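Local coordinates for peptidase M16 C-terminal domain-containing protein (Enterococcus faecalis, PDB 3D3Y), which is of unknown function but belongs to the M16 metallopeptidase family, with a region resembling that family's inactive domain, at residues T33-L45 with E167-L180. Sequence-based numbering, arbitrary orientation.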
ATOM      1  N   THR A  33      -1.792  -6.788  11.147  1.00 33.09           N
ATOM      2  CA  THR A  33      -0.714  -7.167  12.076  1.00 34.01           C
ATOM      3  C   THR A  33       0.398  -6.117  12.038  1.00 34.11           C
ATOM      4  O   THR A  33       0.477  -5.328  11.094  1.00 33.24           O
ATOM      5  CB  THR A  33      -0.138  -8.574  11.746  1.00 33.93           C
ATOM      6  OG1 THR A  33       0.569  -9.079  12.889  1.00 36.62           O
ATOM      7  CG2 THR A  33       0.815  -8.515  10.529  1.00 34.12           C
ATOM      8  N   ARG A  34       1.251  -6.101  13.054  1.00 33.57           N
ATOM      9  CA  ARG A  34       2.472  -5.274  13.007  1.00 34.82           C
ATOM     10  C   ARG A  34       3.377  -5.691  11.832  1.00 33.56           C
ATOM     11  O   ARG A  34       3.565  -6.883  11.575  1.00 33.28           O
ATOM     12  CB  ARG A  34       3.233  -5.371  14.350  1.00 35.01           C
ATOM     13  CG  ARG A  34       4.456  -4.452  14.485  1.00 38.06           C
ATOM     14  CD  ARG A  34       5.245  -4.717  15.813  1.00 38.07           C
ATOM     15  NE  ARG A  34       6.025  -5.956  15.693  1.00 46.71           N
ATOM     16  CZ  ARG A  34       7.164  -6.069  15.001  1.00 49.74           C
ATOM     17  NH1 ARG A  34       7.689  -5.017  14.382  1.00 51.65           N
ATOM     18  NH2 ARG A  34       7.796  -7.237  14.933  1.00 52.49           N
ATOM     19  N   LEU A  35       3.931  -4.718  11.115  1.00 33.33           N
ATOM     20  CA  LEU A  35       4.890  -5.035  10.039  1.00 33.62           C
ATOM     21  C   LEU A  35       6.063  -5.756  10.684  1.00 34.34           C
ATOM     22  O   LEU A  35       6.580  -5.292  11.691  1.00 35.20           O
ATOM     23  CB  LEU A  35       5.361  -3.768   9.357  1.00 32.73           C
ATOM     24  CG  LEU A  35       6.252  -3.957   8.145  1.00 33.25           C
ATOM     25  CD1 LEU A  35       5.400  -4.390   6.969  1.00 32.62           C
ATOM     26  CD2 LEU A  35       6.985  -2.661   7.863  1.00 31.54           C
ATOM     27  N   ASN A  36       6.475  -6.885  10.121  1.00 34.34           N
ATOM     28  CA  ASN A  36       7.389  -7.805  10.848  1.00 34.55           C
ATOM     29  C   ASN A  36       8.165  -8.633   9.830  1.00 34.63           C
ATOM     30  O   ASN A  36       7.601  -9.454   9.122  1.00 33.73           O
ATOM     31  CB  ASN A  36       6.561  -8.710  11.773  1.00 34.90           C
ATOM     32  CG  ASN A  36       7.408  -9.669  12.617  1.00 37.04           C
ATOM     33  OD1 ASN A  36       8.599  -9.825  12.409  1.00 36.65           O
ATOM     34  ND2 ASN A  36       6.766 -10.315  13.582  1.00 40.16           N
ATOM     35  N   HIS A  37       9.473  -8.424   9.751  1.00 35.28           N
ATOM     36  CA  HIS A  37      10.271  -9.191   8.796  1.00 35.14           C
ATOM     37  C   HIS A  37      10.043 -10.706   8.921  1.00 35.50           C
ATOM     38  O   HIS A  37      10.218 -11.418   7.949  1.00 36.16           O
ATOM     39  CB  HIS A  37      11.769  -8.853   8.916  1.00 34.35           C
ATOM     40  CG  HIS A  37      12.435  -9.445  10.118  1.00 37.01           C
ATOM     41  ND1 HIS A  37      12.464  -8.812  11.344  1.00 39.12           N
ATOM     42  CD2 HIS A  37      13.117 -10.602  10.277  1.00 39.38           C
ATOM     43  CE1 HIS A  37      13.124  -9.562  12.211  1.00 40.97           C
ATOM     44  NE2 HIS A  37      13.530 -10.654  11.589  1.00 42.21           N
ATOM     45  N   GLU A  38       9.687 -11.191  10.109  1.00 35.50           N
ATOM     46  CA  GLU A  38       9.468 -12.641  10.295  1.00 37.70           C
ATOM     47  C   GLU A  38       8.220 -13.179   9.570  1.00 36.04           C
ATOM     48  O   GLU A  38       8.130 -14.378   9.341  1.00 35.98           O
ATOM     49  CB  GLU A  38       9.464 -13.034  11.790  1.00 37.69           C
ATOM     50  CG  GLU A  38      10.806 -12.700  12.494  1.00 40.80           C
ATOM     51  CD  GLU A  38      10.816 -12.936  14.017  1.00 43.49           C
ATOM     52  OE1 GLU A  38       9.767 -13.341  14.611  1.00 51.12           O
ATOM     53  OE2 GLU A  38      11.895 -12.698  14.635  1.00 51.46           O
ATOM     54  N   THR A  39       7.256 -12.304   9.242  1.00 34.35           N
ATOM     55  CA  THR A  39       5.981 -12.755   8.666  1.00 33.76           C
ATOM     56  C   THR A  39       5.567 -12.083   7.350  1.00 33.23           C
ATOM     57  O   THR A  39       4.566 -12.457   6.782  1.00 33.02           O
ATOM     58  CB  THR A  39       4.795 -12.578   9.623  1.00 33.78           C
ATOM     59  OG1 THR A  39       4.565 -11.180   9.845  1.00 32.38           O
ATOM     60  CG2 THR A  39       5.040 -13.337  10.983  1.00 33.56           C
ATOM     61  N   ILE A  40       6.323 -11.104   6.863  1.00 32.97           N
ATOM     62  CA  ILE A  40       5.925 -10.402   5.616  1.00 32.01           C
ATOM     63  C   ILE A  40       5.842 -11.344   4.419  1.00 32.58           C
ATOM     64  O   ILE A  40       4.850 -11.361   3.693  1.00 33.04           O
ATOM     65  CB  ILE A  40       6.864  -9.211   5.311  1.00 31.82           C
ATOM     66  CG1 ILE A  40       6.592  -8.063   6.294  1.00 29.58           C
ATOM     67  CG2 ILE A  40       6.689  -8.679   3.865  1.00 32.44           C
ATOM     68  CD1 ILE A  40       7.761  -7.016   6.387  1.00 30.69           C
ATOM     69  N   THR A  41       6.908 -12.099   4.191  1.00 32.63           N
ATOM     70  CA  THR A  41       6.952 -13.024   3.073  1.00 32.37           C
ATOM     71  C   THR A  41       5.961 -14.176   3.281  1.00 31.63           C
ATOM     72  O   THR A  41       5.340 -14.659   2.320  1.00 31.35           O
ATOM     73  CB  THR A  41       8.395 -13.620   2.878  1.00 32.82           C
ATOM     74  OG1 THR A  41       9.315 -12.564   2.608  1.00 33.94           O
ATOM     75  CG2 THR A  41       8.402 -14.622   1.702  1.00 34.23           C
ATOM     76  N   LYS A  42       5.801 -14.601   4.531  1.00 30.56           N
ATOM     77  CA  LYS A  42       4.806 -15.633   4.862  1.00 30.95           C
ATOM     78  C   LYS A  42       3.401 -15.153   4.495  1.00 31.14           C
ATOM     79  O   LYS A  42       2.644 -15.872   3.838  1.00 31.21           O
ATOM     80  CB  LYS A  42       4.868 -15.974   6.354  1.00 30.16           C
ATOM     81  CG  LYS A  42       6.059 -16.883   6.718  1.00 31.69           C
ATOM     82  CD  LYS A  42       6.104 -17.103   8.204  1.00 33.28           C
ATOM     83  CE  LYS A  42       7.277 -18.025   8.599  1.00 37.05           C
ATOM     84  NZ  LYS A  42       8.495 -17.165   8.589  1.00 38.98           N
ATOM     85  N   ARG A  43       3.054 -13.938   4.910  1.00 31.09           N
ATOM     86  CA  ARG A  43       1.748 -13.366   4.553  1.00 32.04           C
ATOM     87  C   ARG A  43       1.584 -13.263   3.045  1.00 31.50           C
ATOM     88  O   ARG A  43       0.525 -13.590   2.494  1.00 32.62           O
ATOM     89  CB  ARG A  43       1.566 -11.997   5.220  1.00 31.49           C
ATOM     90  CG  ARG A  43       1.398 -12.137   6.720  1.00 32.41           C
ATOM     91  CD  ARG A  43       1.526 -10.822   7.485  1.00 34.35           C
ATOM     92  NE  ARG A  43       0.372  -9.901   7.364  1.00 30.17           N
ATOM     93  CZ  ARG A  43      -0.774 -10.013   8.037  1.00 31.89           C
ATOM     94  NH1 ARG A  43      -1.000 -11.070   8.820  1.00 29.68           N
ATOM     95  NH2 ARG A  43      -1.731  -9.085   7.890  1.00 32.10           N
ATOM     96  N   THR A  44       2.596 -12.758   2.368  1.00 31.81           N
ATOM     97  CA  THR A  44       2.538 -12.664   0.891  1.00 31.95           C
ATOM     98  C   THR A  44       2.266 -14.001   0.207  1.00 31.80           C
ATOM     99  O   THR A  44       1.388 -14.088  -0.680  1.00 32.19           O
ATOM    100  CB  THR A  44       3.819 -12.013   0.325  1.00 32.12           C
ATOM    101  OG1 THR A  44       3.992 -10.761   0.970  1.00 31.31           O
ATOM    102  CG2 THR A  44       3.776 -11.804  -1.205  1.00 32.42           C
ATOM    103  N   LEU A  45       3.029 -15.025   0.569  1.00 30.90           N
ATOM    104  CA  LEU A  45       2.834 -16.347  -0.042  1.00 31.43           C
ATOM    105  C   LEU A  45       1.482 -16.957   0.349  1.00 31.70           C
ATOM    106  O   LEU A  45       0.791 -17.576  -0.477  1.00 33.09           O
ATOM    107  CB  LEU A  45       3.969 -17.317   0.348  1.00 31.98           C
ATOM    108  CG  LEU A  45       3.906 -18.764  -0.197  1.00 32.10           C
ATOM    109  CD1 LEU A  45       3.775 -18.755  -1.775  1.00 34.00           C
ATOM    110  CD2 LEU A  45       5.185 -19.496   0.213  1.00 30.22           C
ATOM    111  N   GLU A 167      14.813  -3.477  11.098  1.00 38.02           N
ATOM    112  CA  GLU A 167      14.779  -4.732  10.334  1.00 38.63           C
ATOM    113  C   GLU A 167      13.426  -4.986   9.627  1.00 37.27           C
ATOM    114  O   GLU A 167      13.371  -5.690   8.620  1.00 37.58           O
ATOM    115  CB  GLU A 167      15.236  -5.919  11.190  1.00 39.46           C
ATOM    116  CG  GLU A 167      16.662  -6.491  10.775  1.00 44.67           C
ATOM    117  CD  GLU A 167      17.683  -5.435  10.262  1.00 50.65           C
ATOM    118  OE1 GLU A 167      18.288  -5.672   9.182  1.00 54.67           O
ATOM    119  OE2 GLU A 167      17.884  -4.372  10.915  1.00 52.17           O
ATOM    120  N   ASP A 168      12.350  -4.386  10.138  1.00 35.57           N
ATOM    121  CA  ASP A 168      11.025  -4.570   9.544  1.00 34.77           C
ATOM    122  C   ASP A 168      10.761  -3.641   8.374  1.00 34.15           C
ATOM    123  O   ASP A 168      10.234  -4.057   7.339  1.00 33.80           O
ATOM    124  CB  ASP A 168       9.944  -4.385  10.604  1.00 34.64           C
ATOM    125  CG  ASP A 168      10.146  -5.274  11.803  1.00 36.86           C
ATOM    126  OD1 ASP A 168      10.427  -6.466  11.632  1.00 39.34           O
ATOM    127  OD2 ASP A 168      10.025  -4.778  12.942  1.00 41.60           O
ATOM    128  N   GLN A 169      11.106  -2.365   8.533  1.00 34.00           N
ATOM    129  CA  GLN A 169      10.727  -1.361   7.532  1.00 35.26           C
ATOM    130  C   GLN A 169      11.588  -1.406   6.278  1.00 35.85           C
ATOM    131  O   GLN A 169      11.204  -0.858   5.253  1.00 35.67           O
ATOM    132  CB  GLN A 169      10.766   0.041   8.120  1.00 34.76           C
ATOM    133  CG  GLN A 169       9.644   0.320   9.094  1.00 37.83           C
ATOM    134  CD  GLN A 169       8.289   0.540   8.413  1.00 38.29           C
ATOM    135  OE1 GLN A 169       8.197   0.666   7.202  1.00 41.53           O
ATOM    136  NE2 GLN A 169       7.248   0.567   9.199  1.00 38.69           N
ATOM    137  N   LYS A 170      12.761  -2.042   6.374  1.00 36.05           N
ATOM    138  CA  LYS A 170      13.629  -2.220   5.202  1.00 37.58           C
ATOM    139  C   LYS A 170      13.126  -3.282   4.205  1.00 38.54           C
ATOM    140  O   LYS A 170      13.651  -3.412   3.093  1.00 38.83           O
ATOM    141  CB  LYS A 170      15.082  -2.460   5.636  1.00 37.54           C
ATOM    142  CG  LYS A 170      15.301  -3.658   6.504  1.00 38.73           C
ATOM    143  CD  LYS A 170      16.786  -4.021   6.603  1.00 43.71           C
ATOM    144  CE  LYS A 170      17.528  -3.112   7.550  1.00 45.72           C
ATOM    145  NZ  LYS A 170      18.977  -3.506   7.629  1.00 50.22           N
ATOM    146  N   ILE A 171      12.057  -3.981   4.578  1.00 38.84           N
ATOM    147  CA  ILE A 171      11.443  -5.026   3.757  1.00 39.23           C
ATOM    148  C   ILE A 171      10.197  -4.493   3.032  1.00 39.02           C
ATOM    149  O   ILE A 171       9.298  -3.917   3.690  1.00 38.81           O
ATOM    150  CB  ILE A 171      11.013  -6.220   4.667  1.00 38.60           C
ATOM    151  CG1 ILE A 171      12.134  -6.617   5.632  1.00 39.59           C
ATOM    152  CG2 ILE A 171      10.492  -7.433   3.849  1.00 40.82           C
ATOM    153  CD1 ILE A 171      13.413  -7.189   4.984  1.00 41.67           C
ATOM    154  N   PRO A 172      10.100  -4.741   1.699  1.00 38.87           N
ATOM    155  CA  PRO A 172       8.898  -4.378   0.941  1.00 38.35           C
ATOM    156  C   PRO A 172       7.680  -5.191   1.361  1.00 38.76           C
ATOM    157  O   PRO A 172       7.804  -6.265   1.958  1.00 38.20           O
ATOM    158  CB  PRO A 172       9.254  -4.708  -0.509  1.00 38.14           C
ATOM    159  CG  PRO A 172      10.582  -5.321  -0.492  1.00 38.96           C
ATOM    160  CD  PRO A 172      11.149  -5.361   0.861  1.00 38.70           C
ATOM    161  N   SER A 173       6.501  -4.671   1.052  1.00 39.56           N
ATOM    162  CA  SER A 173       5.259  -5.318   1.427  1.00 40.13           C
ATOM    163  C   SER A 173       5.145  -6.781   0.962  1.00 39.56           C
ATOM    164  O   SER A 173       4.398  -7.542   1.563  1.00 40.09           O
ATOM    165  CB  SER A 173       4.088  -4.504   0.873  1.00 40.50           C
ATOM    166  OG  SER A 173       3.919  -4.718  -0.505  1.00 42.43           O
ATOM    167  N   PHE A 174       5.855  -7.147  -0.121  1.00 38.65           N
ATOM    168  CA  PHE A 174       5.752  -8.471  -0.736  1.00 37.89           C
ATOM    169  C   PHE A 174       6.923  -9.382  -0.393  1.00 37.62           C
ATOM    170  O   PHE A 174       7.039 -10.483  -0.949  1.00 38.79           O
ATOM    171  CB  PHE A 174       5.602  -8.351  -2.264  1.00 37.64           C
ATOM    172  CG  PHE A 174       6.492  -7.286  -2.875  1.00 39.20           C
ATOM    173  CD1 PHE A 174       7.880  -7.402  -2.852  1.00 38.31           C
ATOM    174  CD2 PHE A 174       5.927  -6.152  -3.461  1.00 38.74           C
ATOM    175  CE1 PHE A 174       8.713  -6.371  -3.420  1.00 40.19           C
ATOM    176  CE2 PHE A 174       6.735  -5.143  -4.029  1.00 40.19           C
ATOM    177  CZ  PHE A 174       8.126  -5.248  -4.004  1.00 38.39           C
ATOM    178  N   GLY A 175       7.780  -8.936   0.522  1.00 36.93           N
ATOM    179  CA  GLY A 175       8.868  -9.764   1.018  1.00 36.66           C
ATOM    180  C   GLY A 175      10.070  -9.813   0.105  1.00 36.21           C
ATOM    181  O   GLY A 175      10.221  -8.978  -0.786  1.00 35.58           O
ATOM    182  N   THR A 176      10.941 -10.792   0.321  1.00 36.09           N
ATOM    183  CA  THR A 176      12.158 -10.871  -0.481  1.00 36.29           C
ATOM    184  C   THR A 176      12.391 -12.296  -0.933  1.00 36.50           C
ATOM    185  O   THR A 176      11.880 -13.243  -0.323  1.00 35.75           O
ATOM    186  CB  THR A 176      13.389 -10.477   0.323  1.00 37.20           C
ATOM    187  OG1 THR A 176      13.620 -11.483   1.310  1.00 37.39           O
ATOM    188  CG2 THR A 176      13.206  -9.085   1.002  1.00 38.36           C
ATOM    189  N   VAL A 177      13.206 -12.456  -1.968  1.00 35.83           N
ATOM    190  CA  VAL A 177      13.520 -13.800  -2.480  1.00 36.23           C
ATOM    191  C   VAL A 177      14.260 -14.665  -1.443  1.00 36.60           C
ATOM    192  O   VAL A 177      13.974 -15.859  -1.304  1.00 35.27           O
ATOM    193  CB  VAL A 177      14.286 -13.670  -3.799  1.00 36.77           C
ATOM    194  CG1 VAL A 177      14.807 -15.001  -4.292  1.00 38.35           C
ATOM    195  CG2 VAL A 177      13.340 -13.063  -4.819  1.00 36.43           C
ATOM    196  N   ALA A 178      15.198 -14.046  -0.721  1.00 37.28           N
ATOM    197  CA  ALA A 178      15.955 -14.732   0.334  1.00 37.76           C
ATOM    198  C   ALA A 178      15.035 -15.287   1.429  1.00 37.35           C
ATOM    199  O   ALA A 178      15.203 -16.416   1.884  1.00 38.00           O
ATOM    200  CB  ALA A 178      17.020 -13.794   0.936  1.00 38.21           C
ATOM    201  N   ALA A 179      14.057 -14.494   1.841  1.00 37.31           N
ATOM    202  CA  ALA A 179      13.111 -14.925   2.851  1.00 36.59           C
ATOM    203  C   ALA A 179      12.219 -16.035   2.301  1.00 36.59           C
ATOM    204  O   ALA A 179      11.926 -17.023   2.984  1.00 37.25           O
ATOM    205  CB  ALA A 179      12.283 -13.740   3.300  1.00 36.82           C
ATOM    206  N   LEU A 180      11.840 -15.910   1.031  1.00 35.77           N
ATOM    207  CA  LEU A 180      10.976 -16.900   0.404  1.00 34.81           C
ATOM    208  C   LEU A 180      11.617 -18.295   0.350  1.00 34.04           C
ATOM    209  O   LEU A 180      10.935 -19.314   0.564  1.00 33.72           O
ATOM    210  CB  LEU A 180      10.617 -16.448  -1.012  1.00 34.43           C
ATOM    211  CG  LEU A 180       9.728 -17.405  -1.796  1.00 33.60           C
ATOM    212  CD1 LEU A 180       8.431 -17.665  -1.000  1.00 31.39           C
ATOM    213  CD2 LEU A 180       9.406 -16.817  -3.174  1.00 34.03           C
TER
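D168 sets its carboxylate between three donors of residues 34-37. D168 OD1 takes two bonds from H37, arriving from opposite faces of the carboxylate plane: the backbone N at 2.9 Å, nearly straight at 169°, and ring ND1 at 3.1 Å. H37 holds CG between its own N and carbonyl carbon (chi1 75°), which folds the imidazole back so that ND1 and the backbone N share one oxygen. D168 OD2 closes a salt bridge with R34 NH1 at 2.8 Å; the oxygen lies in the guanidinium plane, whereas NH1 approaches from above the carboxylate plane. This fixes the carboxylate's rotation.

Further along, T41 OG1 touches G175 CA and A179 CB, both at 3.3 Å, and accepts a weak bond from T176 N, while CG2 rests on the L180 backbone. G175, lacking a side chain, lets its CA lie directly against that hydroxyl. Between these two ends, I40 spreads CD1 onto I171 CG2 (3.8 Å) and CG2 over the carbonyl oxygens of P172 and S173.

T176, at the N-cap of helix 177-182, accepts from A179 N through OG1, a capping bond. The arrangement is thus a strand-loop-helix connection, from strand 24-34 of the mixed sheet to helix 40-52, packed against a loop with two type I turns.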